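Side-chain contact in GDSL-like Lipase/Acylhydrolase family protein (Neisseria meningitidis, PDB 4K7J), which removes O-acetyl groups from peptidoglycan, probably through the catalytic triad of an SGNH-type esterase: residues Met232-Leu235 and Ala236-Gly239. Numbering follows the deposited sequence.
Sequences MNDL and AQTG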
# COMPACT_ATOMS: atom_id res chain seq x y z
N MET A 232 -5.42 -7.94 -11.35
CA MET A 232 -5.73 -6.60 -11.88
C MET A 232 -7.21 -6.24 -11.77
O MET A 232 -7.57 -5.07 -11.63
CB MET A 232 -5.24 -6.45 -13.32
CG MET A 232 -3.70 -6.50 -13.45
SD MET A 232 -2.87 -5.24 -12.45
CE MET A 232 -1.15 -5.68 -12.72
N ASN A 233 -8.09 -7.24 -11.83
CA ASN A 233 -9.50 -6.99 -11.55
C ASN A 233 -9.73 -6.64 -10.08
O ASN A 233 -10.61 -5.83 -9.76
CB ASN A 233 -10.38 -8.17 -11.97
CG ASN A 233 -10.25 -8.50 -13.45
OD1 ASN A 233 -9.88 -7.64 -14.26
ND2 ASN A 233 -10.54 -9.74 -13.81
N ASP A 234 -8.93 -7.23 -9.18
CA ASP A 234 -8.95 -6.80 -7.78
C ASP A 234 -8.47 -5.33 -7.67
O ASP A 234 -9.04 -4.54 -6.92
CB ASP A 234 -8.06 -7.69 -6.89
CG ASP A 234 -8.50 -9.16 -6.86
OD1 ASP A 234 -9.69 -9.46 -7.12
OD2 ASP A 234 -7.64 -10.02 -6.57
N LEU A 235 -7.42 -4.98 -8.40
CA LEU A 235 -6.92 -3.60 -8.38
C LEU A 235 -7.99 -2.61 -8.89
O LEU A 235 -8.21 -1.55 -8.29
CB LEU A 235 -5.65 -3.48 -9.23
CG LEU A 235 -5.07 -2.06 -9.31
CD1 LEU A 235 -4.68 -1.54 -7.95
CD2 LEU A 235 -3.91 -2.01 -10.27
N ALA A 236 -8.64 -2.97 -9.99
CA ALA A 236 -9.73 -2.18 -10.53
C ALA A 236 -10.78 -1.88 -9.46
O ALA A 236 -11.37 -0.81 -9.45
CB ALA A 236 -10.38 -2.89 -11.74
N GLN A 237 -10.98 -2.81 -8.53
CA GLN A 237 -12.05 -2.67 -7.55
C GLN A 237 -11.63 -2.02 -6.25
O GLN A 237 -12.43 -1.94 -5.34
CB GLN A 237 -12.70 -4.03 -7.25
CG GLN A 237 -13.45 -4.61 -8.42
CD GLN A 237 -14.00 -5.98 -8.12
OE1 GLN A 237 -15.13 -6.12 -7.64
NE2 GLN A 237 -13.20 -7.01 -8.39
N THR A 238 -10.37 -1.58 -6.14
CA THR A 238 -9.91 -0.89 -4.93
C THR A 238 -10.42 0.54 -4.93
O THR A 238 -10.55 1.17 -3.87
CB THR A 238 -8.37 -0.80 -4.83
OG1 THR A 238 -7.84 -0.16 -6.00
CG2 THR A 238 -7.74 -2.17 -4.67
N GLY A 239 -10.69 1.06 -6.12
CA GLY A 239 -11.10 2.45 -6.26
C GLY A 239 -9.94 3.43 -6.12
O GLY A 239 -10.18 4.63 -5.98
O HOH W 1 -12.67 -9.84 -7.16
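The carbonyl oxygen Leu235 O takes two hydrogen bonds from Thr238. The hydroxyl gives the shorter one, with Thr238 OG1 2.7 Å from Leu235 O, and it lies in the carbonyl plane. The other comes from the backbone, with Thr238 N 3.0 Å from Leu235 O, and this donor sits above that plane. The hydroxyl can turn back on the helix because OG1 stands between its own backbone N and carbonyl carbon (chi1 56°). The same OG1 is also hydrogen-bonded to Ala240 N. Thr238 CG2 comes down beside Asp234 O, at 3.5 Å.

The last ordinary i to i-4 helix bond here is nearly straight: Ala236 N donates to Met232 O at 2.9 Å. At Gln237 the backbone bonding weakens. Its N makes only weak bonds, to Asn233 O and to Asp234 O. The side chain adds a further bond: Gln237 NE2 donates a hydrogen bond to Asn233 O at 3.2 Å. The oxygen lies almost in the plane of the Gln237 amide, while the donor stands above the carbonyl plane. A water also accepts from Gln237 NE2 and donates to Asp234 OD1, joining the two side chains. The main partner of Asp234 is Arg228, in a salt bridge, and its OD2 accepts from Leu122 N.

Leu235 is buried against Leu57 of strand 53-60 and Ile273 of helix 259-276. Gly239, with its positive phi, is the first residue to leave helical geometry. The bonds to Leu235 O and Asn233 O close the C-terminal end of helix 231-236, and the chain runs on through a short loop to strand 242-246 of the central, mainly parallel sheet of the SGNH hydrolase fold.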